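Local coordinates for ParM protein (Staphylococcus aureus, PDB 3JS6), which probably polymerises into dynamic actin-like filaments that take part in plasmid DNA segregation, at residues E109-V114 with T151-G156; D220-I225 with M242-L247; P28-R33 with N68-T73. All blocks are in the same frame, centred on the assembly; numbering follows the deposited sequence.

Contacts 1 and 3 both belong to the N-terminal half and reach the same mixed sheet, with centres about 26 Å apart. Contact 2 lies in the C-terminal half, on the opposite side of the chain's centre from contact 1. Contact 1 is a partly buried strand pair, held by backbone hydrogen bonds. Contact 2 is the most buried of the three. It joins helix 218-228 to the shorter helix 240-244 through apolar side chains and has no hydrogen bond across it. Contact 3 is partly buried and mixed. A salt bridge lies beside a leucine packed on a strand backbone. None of the three touches another.

Contact 1 (E109-V114 with T151-G156); sequences EEVVNV and TINVKG
Val112 and Ile152 are paired in register on two neighbouring parallel strands, 111-114 and 151-156. These belong to the N-terminal sheet of the actin fold. In its RNase H-like core, strand 111-120 lies between strand 4-11 and strand 148-161, parallel to both. The chain between the two segments includes helix 128-137 and strand 141-145, which pairs antiparallel with 148-161.

Backbone hydrogen bonds carry most of the contact. Thr151 N donates to Glu110 O, and Thr151 O receives Val112 N at 2.7 Å. Asn153 repeats the pattern: its N donates to Val112 O, and its O accepts from Val114 N. The Asn153 N bond differs at the acceptor, its donor tilted 31° from the plane of the Val112 carbonyl. Lys155 N closes the series on Val114 O at 2.7 Å. The valine carbonyls also receive CA-H contacts, such as Ile152 CA to Val112 O at 3.4 Å.

Apolar contacts lie on the face of Val112, Val114, Ile152 and Val154. Val114 CG1 is anti to the carbonyl carbon (chi1 -53°), which places CG2 between the backbone N and the carbonyl carbon. Val114 CG2 meets Val154 CG2 at 4.1 Å. Ile152 also touches Ile143 of the adjoining strand.

The polar groups are on the other face. The side chains of Asn113 and Asn153 run alongside one another, with amide planes only 19° apart. Asn153 ND2 is hydrogen-bonded to Ser140 OG, which ties this amide to the chain before strand 141-145. Asn153 OD1 faces Asn113 ND2 at 3.3 Å. The bent chain of Lys155 crosses the Asn113 amide, bringing its CE to 3.6 Å from Asn113 ND2.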
ATOM      1  N   GLU A 109      14.808 -15.449 -15.325  1.00 30.34           N
ATOM      2  CA  GLU A 109      14.968 -15.222 -16.765  1.00 37.91           C
ATOM      3  C   GLU A 109      15.157 -13.767 -17.121  1.00 35.38           C
ATOM      4  O   GLU A 109      14.724 -12.872 -16.386  1.00 31.84           O
ATOM      5  CB  GLU A 109      13.746 -15.704 -17.565  1.00 48.92           C
ATOM      6  CG  GLU A 109      13.171 -17.013 -17.147  1.00 46.53           C
ATOM      7  CD  GLU A 109      12.037 -16.852 -16.164  1.00 43.11           C
ATOM      8  OE1 GLU A 109      10.893 -16.601 -16.593  1.00 47.89           O
ATOM      9  OE2 GLU A 109      12.291 -16.977 -14.958  1.00 32.34           O
ATOM     10  N   GLU A 110      15.779 -13.553 -18.277  1.00 35.55           N
ATOM     11  CA  GLU A 110      16.046 -12.225 -18.825  1.00 35.32           C
ATOM     12  C   GLU A 110      14.788 -11.477 -19.247  1.00 33.76           C
ATOM     13  O   GLU A 110      14.623 -10.285 -18.960  1.00 34.09           O
ATOM     14  CB  GLU A 110      16.939 -12.324 -20.057  1.00 41.43           C
ATOM     15  CG  GLU A 110      18.405 -12.340 -19.785  1.00 57.19           C
ATOM     16  CD  GLU A 110      19.140 -11.383 -20.696  1.00 58.12           C
ATOM     17  OE1 GLU A 110      18.959 -10.156 -20.526  1.00 66.93           O
ATOM     18  OE2 GLU A 110      19.880 -11.855 -21.587  1.00 57.01           O
ATOM     19  N   VAL A 111      13.920 -12.164 -19.971  1.00 32.23           N
ATOM     20  CA  VAL A 111      12.690 -11.541 -20.436  1.00 29.37           C
ATOM     21  C   VAL A 111      11.571 -11.842 -19.459  1.00 25.16           C
ATOM     22  O   VAL A 111      11.190 -12.994 -19.270  1.00 24.63           O
ATOM     23  CB  VAL A 111      12.306 -12.041 -21.833  1.00 30.62           C
ATOM     24  CG1 VAL A 111      10.982 -11.388 -22.274  1.00 30.19           C
ATOM     25  CG2 VAL A 111      13.413 -11.679 -22.822  1.00 27.24           C
ATOM     26  N   VAL A 112      11.041 -10.789 -18.852  1.00 21.37           N
ATOM     27  CA  VAL A 112       9.997 -10.901 -17.833  1.00 19.28           C
ATOM     28  C   VAL A 112       8.662 -10.402 -18.321  1.00 20.17           C
ATOM     29  O   VAL A 112       8.460  -9.186 -18.416  1.00 22.10           O
ATOM     30  CB  VAL A 112      10.395 -10.064 -16.564  1.00 19.42           C
ATOM     31  CG1 VAL A 112       9.382 -10.279 -15.440  1.00 15.33           C
ATOM     32  CG2 VAL A 112      11.772 -10.477 -16.100  1.00 21.62           C
ATOM     33  N   ASN A 113       7.745 -11.314 -18.643  1.00 20.05           N
ATOM     34  CA  ASN A 113       6.425 -10.907 -19.104  1.00 22.31           C
ATOM     35  C   ASN A 113       5.508 -10.882 -17.882  1.00 17.84           C
ATOM     36  O   ASN A 113       5.498 -11.818 -17.081  1.00 22.18           O
ATOM     37  CB  ASN A 113       5.895 -11.905 -20.135  1.00 32.89           C
ATOM     38  CG  ASN A 113       6.821 -12.048 -21.330  1.00 36.09           C
ATOM     39  OD1 ASN A 113       7.296 -13.137 -21.631  1.00 41.14           O
ATOM     40  ND2 ASN A 113       7.083 -10.942 -22.011  1.00 27.71           N
ATOM     41  N   VAL A 114       4.737  -9.821 -17.745  1.00 16.94           N
ATOM     42  CA  VAL A 114       3.863  -9.708 -16.596  1.00 21.35           C
ATOM     43  C   VAL A 114       2.566  -9.016 -16.881  1.00 18.63           C
ATOM     44  O   VAL A 114       2.360  -8.416 -17.952  1.00 22.45           O
ATOM     45  CB  VAL A 114       4.530  -8.850 -15.486  1.00 22.14           C
ATOM     46  CG1 VAL A 114       5.926  -9.379 -15.160  1.00 20.44           C
ATOM     47  CG2 VAL A 114       4.624  -7.377 -15.969  1.00 22.24           C
ATOM     48  N   THR A 151      14.340  -7.400 -19.283  1.00 27.34           N
ATOM     49  CA  THR A 151      13.485  -6.849 -20.315  1.00 22.93           C
ATOM     50  C   THR A 151      12.094  -7.103 -19.773  1.00 23.60           C
ATOM     51  O   THR A 151      11.719  -8.257 -19.556  1.00 25.10           O
ATOM     52  CB  THR A 151      13.630  -7.620 -21.644  1.00 28.65           C
ATOM     53  OG1 THR A 151      14.943  -7.418 -22.172  1.00 31.60           O
ATOM     54  CG2 THR A 151      12.596  -7.149 -22.649  1.00 30.29           C
ATOM     55  N   ILE A 152      11.319  -6.044 -19.565  1.00 20.05           N
ATOM     56  CA  ILE A 152       9.989  -6.209 -18.996  1.00 21.00           C
ATOM     57  C   ILE A 152       8.863  -5.853 -19.946  1.00 19.15           C
ATOM     58  O   ILE A 152       8.742  -4.698 -20.373  1.00 27.68           O
ATOM     59  CB  ILE A 152       9.837  -5.345 -17.724  1.00 25.76           C
ATOM     60  CG1 ILE A 152      10.841  -5.827 -16.672  1.00 25.46           C
ATOM     61  CG2 ILE A 152       8.399  -5.415 -17.197  1.00 26.42           C
ATOM     62  CD1 ILE A 152      11.622  -4.723 -16.020  1.00 26.27           C
ATOM     63  N   ASN A 153       8.030  -6.823 -20.267  1.00 22.70           N
ATOM     64  CA  ASN A 153       6.875  -6.606 -21.133  1.00 24.25           C
ATOM     65  C   ASN A 153       5.593  -6.675 -20.309  1.00 22.24           C
ATOM     66  O   ASN A 153       5.414  -7.599 -19.522  1.00 22.29           O
ATOM     67  CB  ASN A 153       6.871  -7.613 -22.285  1.00 22.63           C
ATOM     68  CG  ASN A 153       8.110  -7.511 -23.152  1.00 26.70           C
ATOM     69  OD1 ASN A 153       8.847  -8.484 -23.314  1.00 25.16           O
ATOM     70  ND2 ASN A 153       8.333  -6.336 -23.729  1.00 20.00           N
ATOM     71  N   VAL A 154       4.705  -5.716 -20.472  1.00 19.87           N
ATOM     72  CA  VAL A 154       3.462  -5.728 -19.719  1.00 17.89           C
ATOM     73  C   VAL A 154       2.339  -6.186 -20.649  1.00 24.76           C
ATOM     74  O   VAL A 154       2.039  -5.533 -21.655  1.00 22.81           O
ATOM     75  CB  VAL A 154       3.144  -4.337 -19.149  1.00 23.72           C
ATOM     76  CG1 VAL A 154       1.803  -4.370 -18.431  1.00 25.43           C
ATOM     77  CG2 VAL A 154       4.249  -3.929 -18.143  1.00 24.49           C
ATOM     78  N   LYS A 155       1.720  -7.297 -20.295  1.00 22.03           N
ATOM     79  CA  LYS A 155       0.659  -7.897 -21.109  1.00 27.36           C
ATOM     80  C   LYS A 155      -0.727  -7.451 -20.714  1.00 33.72           C
ATOM     81  O   LYS A 155      -1.699  -7.727 -21.426  1.00 28.19           O
ATOM     82  CB  LYS A 155       0.740  -9.415 -20.994  1.00 28.45           C
ATOM     83  CG  LYS A 155       2.086  -9.968 -21.386  1.00 27.51           C
ATOM     84  CD  LYS A 155       2.490  -9.482 -22.764  1.00 28.68           C
ATOM     85  CE  LYS A 155       3.829 -10.069 -23.173  1.00 37.12           C
ATOM     86  NZ  LYS A 155       4.208  -9.657 -24.565  1.00 47.73           N
ATOM     87  N   GLY A 156      -0.819  -6.779 -19.566  1.00 19.58           N
ATOM     88  CA  GLY A 156      -2.111  -6.307 -19.102  1.00 23.29           C
ATOM     89  C   GLY A 156      -1.981  -5.546 -17.792  1.00 26.45           C
ATOM     90  O   GLY A 156      -1.006  -5.751 -17.034  1.00 23.22           O
TER

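Contact 2 (D220-I225 with M242-L247); sequences DFYKRI and MIEKGL
The ring of Tyr222 has Glu244 over one face and Ile243 and Leu247 at its edge. Here, in the C-terminal half of the actin fold, helix 218-228 packs on the end of the short helix 240-244 and the turn that follows it. Helix 218-228 itself follows strand 205-214. By analogy with actin, this part probably belongs to subdomain IIB.

Glu244 CB makes a CH-pi contact 4.3 Å from the centroid of the Tyr222 ring, offset toward the rim. The contact uses the aliphatic base of the glutamate. Ile243 lies near the ring plane, and its CG2 comes to 3.4 Å from Tyr222 CD2. These two side chains pass antiparallel. Leu247 lies across the tyrosine. Its two methyls divide the edge between them: CD2 reaches Tyr222 CE2 at 3.7 Å, while CD1 reaches Tyr222 OH at 3.4 Å. The ring edge is thus gripped from CD2 to the hydroxyl. Ile303 and Pro240 touch the same tyrosine.

Phe221 takes no part in this patch and packs against other helices. Ile225 CD1 packs over one face of its ring, and Phe266 and His304 meet it edge-to-face. It therefore joins helix 218-228 to helices 263-284 and 301-311.

No hydrogen bond crosses between the segments. After Glu244 the chain turns through Gly246, whose positive phi (116°) helps bring Leu247 back to the tyrosine. One turn beyond Tyr222, Ile225 extends the apolar patch. Its CG1 lies beside the backbone N (chi1 -77°), which puts CG2 anti to that N, and Ile225 CG2 meets Ile243 CG1 at 3.7 Å.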
ATOM      1  N   ASP A 220      -1.661  11.425  15.796  1.00 42.08           N
ATOM      2  CA  ASP A 220      -2.472  12.165  16.758  1.00 50.09           C
ATOM      3  C   ASP A 220      -2.687  11.344  18.035  1.00 53.70           C
ATOM      4  O   ASP A 220      -2.710  11.891  19.149  1.00 49.94           O
ATOM      5  CB  ASP A 220      -3.837  12.503  16.166  1.00 49.64           C
ATOM      6  CG  ASP A 220      -3.749  13.487  15.032  1.00 62.55           C
ATOM      7  OD1 ASP A 220      -3.579  14.698  15.311  1.00 64.08           O
ATOM      8  OD2 ASP A 220      -3.839  13.045  13.862  1.00 64.68           O
ATOM      9  N   PHE A 221      -2.864  10.035  17.870  1.00 43.65           N
ATOM     10  CA  PHE A 221      -3.079   9.147  19.010  1.00 45.85           C
ATOM     11  C   PHE A 221      -1.890   9.211  19.973  1.00 48.05           C
ATOM     12  O   PHE A 221      -2.034   9.597  21.135  1.00 48.73           O
ATOM     13  CB  PHE A 221      -3.258   7.702  18.519  1.00 43.34           C
ATOM     14  CG  PHE A 221      -3.626   6.720  19.609  1.00 37.27           C
ATOM     15  CD1 PHE A 221      -4.806   6.873  20.334  1.00 37.12           C
ATOM     16  CD2 PHE A 221      -2.811   5.623  19.876  1.00 40.98           C
ATOM     17  CE1 PHE A 221      -5.173   5.946  21.306  1.00 41.59           C
ATOM     18  CE2 PHE A 221      -3.166   4.684  20.849  1.00 36.94           C
ATOM     19  CZ  PHE A 221      -4.350   4.847  21.565  1.00 32.10           C
ATOM     20  N   TYR A 222      -0.726   8.825  19.463  1.00 47.08           N
ATOM     21  CA  TYR A 222       0.504   8.794  20.231  1.00 56.36           C
ATOM     22  C   TYR A 222       0.877  10.165  20.781  1.00 60.19           C
ATOM     23  O   TYR A 222       1.500  10.267  21.842  1.00 63.66           O
ATOM     24  CB  TYR A 222       1.656   8.245  19.373  1.00 49.53           C
ATOM     25  CG  TYR A 222       1.560   6.764  19.052  1.00 57.45           C
ATOM     26  CD1 TYR A 222       1.096   6.325  17.817  1.00 62.60           C
ATOM     27  CD2 TYR A 222       1.950   5.799  19.985  1.00 63.15           C
ATOM     28  CE1 TYR A 222       1.025   4.958  17.511  1.00 65.40           C
ATOM     29  CE2 TYR A 222       1.882   4.431  19.691  1.00 65.20           C
ATOM     30  CZ  TYR A 222       1.420   4.020  18.450  1.00 67.33           C
ATOM     31  OH  TYR A 222       1.359   2.678  18.142  1.00 65.00           O
ATOM     32  N   LYS A 223       0.504  11.216  20.058  1.00 59.45           N
ATOM     33  CA  LYS A 223       0.797  12.576  20.498  1.00 60.61           C
ATOM     34  C   LYS A 223      -0.088  12.943  21.673  1.00 58.07           C
ATOM     35  O   LYS A 223       0.376  13.506  22.666  1.00 55.87           O
ATOM     36  CB  LYS A 223       0.573  13.567  19.351  1.00 61.38           C
ATOM     37  CG  LYS A 223       1.858  14.033  18.678  1.00 62.55           C
ATOM     38  CD  LYS A 223       2.362  15.358  19.262  1.00 69.62           C
ATOM     39  CE  LYS A 223       2.634  15.294  20.774  1.00 70.87           C
ATOM     40  NZ  LYS A 223       3.737  14.364  21.159  1.00 64.35           N
ATOM     41  N   ARG A 224      -1.370  12.619  21.556  1.00 58.39           N
ATOM     42  CA  ARG A 224      -2.326  12.917  22.608  1.00 57.71           C
ATOM     43  C   ARG A 224      -1.952  12.130  23.869  1.00 63.91           C
ATOM     44  O   ARG A 224      -2.232  12.561  24.984  1.00 66.11           O
ATOM     45  CB  ARG A 224      -3.737  12.555  22.141  1.00 57.85           C
ATOM     46  CG  ARG A 224      -4.857  13.118  23.001  1.00 63.69           C
ATOM     47  CD  ARG A 224      -6.204  12.523  22.602  1.00 64.29           C
ATOM     48  NE  ARG A 224      -6.595  12.903  21.248  1.00 71.61           N
ATOM     49  CZ  ARG A 224      -7.232  14.030  20.937  1.00 74.06           C
ATOM     50  NH1 ARG A 224      -7.558  14.895  21.892  1.00 69.14           N
ATOM     51  NH2 ARG A 224      -7.540  14.292  19.671  1.00 71.92           N
ATOM     52  N   ILE A 225      -1.307  10.979  23.693  1.00 64.51           N
ATOM     53  CA  ILE A 225      -0.897  10.167  24.838  1.00 65.32           C
ATOM     54  C   ILE A 225       0.368  10.754  25.465  1.00 68.24           C
ATOM     55  O   ILE A 225       0.419  10.979  26.678  1.00 67.00           O
ATOM     56  CB  ILE A 225      -0.643   8.688  24.428  1.00 61.53           C
ATOM     57  CG1 ILE A 225      -1.984   7.968  24.242  1.00 55.41           C
ATOM     58  CG2 ILE A 225       0.192   7.974  25.487  1.00 57.65           C
ATOM     59  CD1 ILE A 225      -1.849   6.561  23.722  1.00 56.00           C
ATOM     60  N   MET A 242       8.302   7.790  21.468  1.00 69.94           N
ATOM     61  CA  MET A 242       8.598   7.015  22.665  1.00 68.82           C
ATOM     62  C   MET A 242       7.479   6.038  23.016  1.00 65.34           C
ATOM     63  O   MET A 242       7.744   4.873  23.313  1.00 62.67           O
ATOM     64  CB  MET A 242       8.862   7.954  23.848  1.00 72.64           C
ATOM     65  CG  MET A 242       9.956   8.988  23.595  1.00 72.22           C
ATOM     66  SD  MET A 242      10.793   9.513  25.110  1.00 77.00           S
ATOM     67  CE  MET A 242      12.316   8.542  24.975  1.00 63.16           C
ATOM     68  N   ILE A 243       6.236   6.513  22.992  1.00 65.14           N
ATOM     69  CA  ILE A 243       5.085   5.659  23.292  1.00 65.10           C
ATOM     70  C   ILE A 243       5.030   4.504  22.294  1.00 65.77           C
ATOM     71  O   ILE A 243       4.811   3.348  22.663  1.00 62.07           O
ATOM     72  CB  ILE A 243       3.749   6.432  23.192  1.00 63.56           C
ATOM     73  CG1 ILE A 243       3.663   7.495  24.289  1.00 66.02           C
ATOM     74  CG2 ILE A 243       2.588   5.469  23.319  1.00 59.14           C
ATOM     75  CD1 ILE A 243       4.586   8.654  24.079  1.00 61.26           C
ATOM     76  N   GLU A 244       5.229   4.844  21.025  1.00 67.88           N
ATOM     77  CA  GLU A 244       5.211   3.875  19.939  1.00 68.49           C
ATOM     78  C   GLU A 244       6.128   2.701  20.277  1.00 68.13           C
ATOM     79  O   GLU A 244       5.831   1.550  19.951  1.00 70.91           O
ATOM     80  CB  GLU A 244       5.664   4.562  18.650  1.00 68.12           C
ATOM     81  CG  GLU A 244       5.523   3.742  17.382  1.00 69.56           C
ATOM     82  CD  GLU A 244       5.965   4.526  16.163  1.00 67.24           C
ATOM     83  OE1 GLU A 244       5.384   5.606  15.929  1.00 68.36           O
ATOM     84  OE2 GLU A 244       6.889   4.076  15.450  1.00 68.07           O
ATOM     85  N   LYS A 245       7.243   2.999  20.936  1.00 69.23           N
ATOM     86  CA  LYS A 245       8.188   1.963  21.339  1.00 69.09           C
ATOM     87  C   LYS A 245       7.903   1.549  22.784  1.00 68.80           C
ATOM     88  O   LYS A 245       8.399   2.162  23.732  1.00 69.54           O
ATOM     89  CB  LYS A 245       9.630   2.467  21.198  1.00 63.90           C
ATOM     90  CG  LYS A 245       9.975   2.920  19.787  1.00 64.67           C
ATOM     91  CD  LYS A 245      11.478   2.976  19.563  1.00 69.84           C
ATOM     92  CE  LYS A 245      11.820   3.339  18.119  1.00 66.81           C
ATOM     93  NZ  LYS A 245      13.293   3.261  17.865  1.00 65.69           N
ATOM     94  N   GLY A 246       7.080   0.516  22.942  1.00 70.43           N
ATOM     95  CA  GLY A 246       6.742   0.034  24.269  1.00 71.40           C
ATOM     96  C   GLY A 246       5.272   0.187  24.601  1.00 70.85           C
ATOM     97  O   GLY A 246       4.913   0.886  25.550  1.00 71.19           O
ATOM     98  N   LEU A 247       4.420  -0.481  23.828  1.00 70.38           N
ATOM     99  CA  LEU A 247       2.978  -0.410  24.029  1.00 70.20           C
ATOM    100  C   LEU A 247       2.445  -1.383  25.081  1.00 70.66           C
ATOM    101  O   LEU A 247       1.456  -1.084  25.766  1.00 71.16           O
ATOM    102  CB  LEU A 247       2.259  -0.637  22.697  1.00 67.84           C
ATOM    103  CG  LEU A 247       2.521   0.453  21.661  1.00 60.75           C
ATOM    104  CD1 LEU A 247       1.807   0.122  20.372  1.00 60.18           C
ATOM    105  CD2 LEU A 247       2.034   1.776  22.204  1.00 59.96           C
TER

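Contact 3 (P28-R33 with N68-T73); sequences PSRIGR and NDLDKT
Pro28 meets Asn68 where strand 23-33 passes the chain leading into the short helix 70-73. The strand is the third of the RNase H-like core in the N-terminal half of the actin fold. The other segment belongs to the insertion between this strand and helix 90-104, which probably corresponds to subdomain IB of actin.

Pro28 CD rests 3.4 Å from Asn68 OD1, and the two side chains stand roughly perpendicular. The amide of Asn68 has its main polar partner in Asp50, whose OD2 accepts from Asn68 ND2.

Ser29 is the centre of an inverse gamma turn. The turn is closed by Arg30 N donating to Pro28 O at 2.7 Å, and it interrupts the strand.

Arg30 carries the polar part of the contact. Its chain bends at chi3 (62°), which brings the guanidinium to Asp71. NH2 gives a straight bond to Asp71 OD1, at 3.0 Å and 171°. Asp71 OD1 lies in the guanidinium plane; the nitrogen meets it on the syn side but out of the carboxylate plane. Arg30 NE makes a weak second bond to Asp71 OD2, at 3.3 Å. The two planes stand 66° apart, so this is not a flat two-bond pairing. Arg30 NH1 holds Asp79 OD2 in another salt bridge. The arginine thus pairs with two carboxylates, whose charges probably balance its own. Its aliphatic base packs on Leu70, with Arg30 CB 3.9 Å from Leu70 CD2.

Ile31 turns its side chain away, onto Asp94 and Cys98 of helix 90-104. Its backbone stays in the contact, with Ile31 C 3.8 Å from Leu70 CD2.

Gly32 brings no side chain between the strand and Leu70. Leu70 extends with CG anti to its backbone N, and its CD1 lies 4.0 Å from Gly32 N.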
ATOM      1  N   PRO A  28      10.003   2.768   1.943  1.00 27.40           N
ATOM      2  CA  PRO A  28       9.482   4.135   1.988  1.00 24.49           C
ATOM      3  C   PRO A  28       9.406   4.721   0.586  1.00 23.89           C
ATOM      4  O   PRO A  28      10.260   4.462  -0.249  1.00 22.21           O
ATOM      5  CB  PRO A  28      10.509   4.871   2.851  1.00 29.82           C
ATOM      6  CG  PRO A  28      10.966   3.807   3.807  1.00 28.31           C
ATOM      7  CD  PRO A  28      11.130   2.601   2.884  1.00 26.98           C
ATOM      8  N   SER A  29       8.374   5.518   0.336  1.00 19.06           N
ATOM      9  CA  SER A  29       8.185   6.135  -0.968  1.00 24.07           C
ATOM     10  C   SER A  29       9.161   7.311  -1.123  1.00 28.78           C
ATOM     11  O   SER A  29       8.762   8.465  -1.100  1.00 23.88           O
ATOM     12  CB  SER A  29       6.726   6.598  -1.083  1.00 33.75           C
ATOM     13  OG  SER A  29       6.495   7.294  -2.287  1.00 43.58           O
ATOM     14  N   ARG A  30      10.445   6.985  -1.260  1.00 27.64           N
ATOM     15  CA  ARG A  30      11.535   7.955  -1.387  1.00 22.32           C
ATOM     16  C   ARG A  30      12.450   7.419  -2.462  1.00 18.86           C
ATOM     17  O   ARG A  30      12.565   6.219  -2.633  1.00 22.29           O
ATOM     18  CB  ARG A  30      12.373   8.040  -0.090  1.00 22.50           C
ATOM     19  CG  ARG A  30      11.691   8.685   1.101  1.00 40.58           C
ATOM     20  CD  ARG A  30      12.523   8.509   2.384  1.00 34.50           C
ATOM     21  NE  ARG A  30      13.841   9.147   2.321  1.00 30.26           N
ATOM     22  CZ  ARG A  30      14.035  10.461   2.255  1.00 42.38           C
ATOM     23  NH1 ARG A  30      12.993  11.287   2.227  1.00 30.77           N
ATOM     24  NH2 ARG A  30      15.266  10.952   2.253  1.00 37.62           N
ATOM     25  N   ILE A  31      13.118   8.303  -3.177  1.00 21.68           N
ATOM     26  CA  ILE A  31      14.024   7.865  -4.221  1.00 24.08           C
ATOM     27  C   ILE A  31      15.264   8.762  -4.226  1.00 25.01           C
ATOM     28  O   ILE A  31      15.203   9.915  -3.807  1.00 25.13           O
ATOM     29  CB  ILE A  31      13.305   7.901  -5.589  1.00 30.29           C
ATOM     30  CG1 ILE A  31      14.100   7.119  -6.624  1.00 37.75           C
ATOM     31  CG2 ILE A  31      13.087   9.343  -6.041  1.00 32.62           C
ATOM     32  CD1 ILE A  31      13.290   6.806  -7.871  1.00 45.06           C
ATOM     33  N   GLY A  32      16.387   8.216  -4.669  1.00 20.95           N
ATOM     34  CA  GLY A  32      17.615   8.988  -4.736  1.00 24.41           C
ATOM     35  C   GLY A  32      18.309   8.792  -6.074  1.00 29.18           C
ATOM     36  O   GLY A  32      17.758   8.201  -7.022  1.00 21.79           O
ATOM     37  N   ARG A  33      19.543   9.264  -6.156  1.00 19.90           N
ATOM     38  CA  ARG A  33      20.307   9.146  -7.383  1.00 23.93           C
ATOM     39  C   ARG A  33      21.754   9.110  -6.994  1.00 30.32           C
ATOM     40  O   ARG A  33      22.171   9.855  -6.104  1.00 30.37           O
ATOM     41  CB  ARG A  33      20.049  10.362  -8.283  1.00 24.32           C
ATOM     42  CG  ARG A  33      21.024  10.453  -9.425  1.00 43.79           C
ATOM     43  CD  ARG A  33      20.599  11.483 -10.461  1.00 49.75           C
ATOM     44  NE  ARG A  33      21.696  11.766 -11.384  1.00 51.28           N
ATOM     45  CZ  ARG A  33      21.560  12.441 -12.516  1.00 50.80           C
ATOM     46  NH1 ARG A  33      20.369  12.900 -12.877  1.00 57.09           N
ATOM     47  NH2 ARG A  33      22.617  12.661 -13.281  1.00 61.83           N
ATOM     48  N   ASN A  68      15.173   0.270   1.309  1.00 24.27           N
ATOM     49  CA  ASN A  68      15.053   0.610   2.724  1.00 25.41           C
ATOM     50  C   ASN A  68      16.261   1.345   3.293  1.00 26.73           C
ATOM     51  O   ASN A  68      16.117   2.170   4.198  1.00 32.09           O
ATOM     52  CB  ASN A  68      14.821  -0.660   3.535  1.00 26.53           C
ATOM     53  CG  ASN A  68      13.420  -1.172   3.388  1.00 34.22           C
ATOM     54  OD1 ASN A  68      12.477  -0.458   3.695  1.00 30.42           O
ATOM     55  ND2 ASN A  68      13.268  -2.407   2.913  1.00 34.41           N
ATOM     56  N   ASP A  69      17.450   1.053   2.773  1.00 24.34           N
ATOM     57  CA  ASP A  69      18.664   1.699   3.284  1.00 22.39           C
ATOM     58  C   ASP A  69      19.126   2.873   2.439  1.00 26.96           C
ATOM     59  O   ASP A  69      20.303   3.270   2.496  1.00 27.74           O
ATOM     60  CB  ASP A  69      19.807   0.692   3.379  1.00 21.17           C
ATOM     61  CG  ASP A  69      19.629  -0.285   4.516  1.00 33.35           C
ATOM     62  OD1 ASP A  69      18.988   0.092   5.511  1.00 30.61           O
ATOM     63  OD2 ASP A  69      20.139  -1.421   4.422  1.00 31.83           O
ATOM     64  N   LEU A  70      18.199   3.438   1.671  1.00 22.68           N
ATOM     65  CA  LEU A  70      18.502   4.565   0.804  1.00 21.23           C
ATOM     66  C   LEU A  70      19.399   5.633   1.439  1.00 25.74           C
ATOM     67  O   LEU A  70      20.449   5.986   0.893  1.00 22.32           O
ATOM     68  CB  LEU A  70      17.204   5.250   0.350  1.00 21.41           C
ATOM     69  CG  LEU A  70      17.431   6.488  -0.536  1.00 25.47           C
ATOM     70  CD1 LEU A  70      18.205   6.081  -1.810  1.00 28.14           C
ATOM     71  CD2 LEU A  70      16.090   7.123  -0.912  1.00 26.54           C
ATOM     72  N   ASP A  71      18.960   6.154   2.585  1.00 25.99           N
ATOM     73  CA  ASP A  71      19.670   7.238   3.254  1.00 29.20           C
ATOM     74  C   ASP A  71      21.012   6.850   3.865  1.00 31.39           C
ATOM     75  O   ASP A  71      21.782   7.719   4.294  1.00 30.31           O
ATOM     76  CB  ASP A  71      18.738   7.895   4.287  1.00 25.72           C
ATOM     77  CG  ASP A  71      17.432   8.391   3.655  1.00 40.09           C
ATOM     78  OD1 ASP A  71      17.442   8.863   2.486  1.00 32.05           O
ATOM     79  OD2 ASP A  71      16.385   8.312   4.328  1.00 42.95           O
ATOM     80  N   LYS A  72      21.292   5.548   3.896  1.00 27.12           N
ATOM     81  CA  LYS A  72      22.578   5.060   4.398  1.00 30.09           C
ATOM     82  C   LYS A  72      23.598   5.038   3.261  1.00 29.83           C
ATOM     83  O   LYS A  72      24.813   4.882   3.488  1.00 27.89           O
ATOM     84  CB  LYS A  72      22.431   3.652   4.994  1.00 27.53           C
ATOM     85  CG  LYS A  72      21.628   3.649   6.285  1.00 31.44           C
ATOM     86  CD  LYS A  72      21.566   2.291   6.974  1.00 33.10           C
ATOM     87  CE  LYS A  72      20.642   2.389   8.188  1.00 35.49           C
ATOM     88  NZ  LYS A  72      20.544   1.120   8.959  1.00 51.89           N
ATOM     89  N   THR A  73      23.132   5.225   2.028  1.00 29.84           N
ATOM     90  CA  THR A  73      24.074   5.197   0.913  1.00 26.92           C
ATOM     91  C   THR A  73      24.174   6.495   0.134  1.00 24.95           C
ATOM     92  O   THR A  73      25.083   6.677  -0.683  1.00 30.97           O
ATOM     93  CB  THR A  73      23.754   4.020  -0.070  1.00 34.72           C
ATOM     94  OG1 THR A  73      24.931   3.691  -0.809  1.00 38.09           O
ATOM     95  CG2 THR A  73      22.664   4.404  -1.055  1.00 29.13           C
TER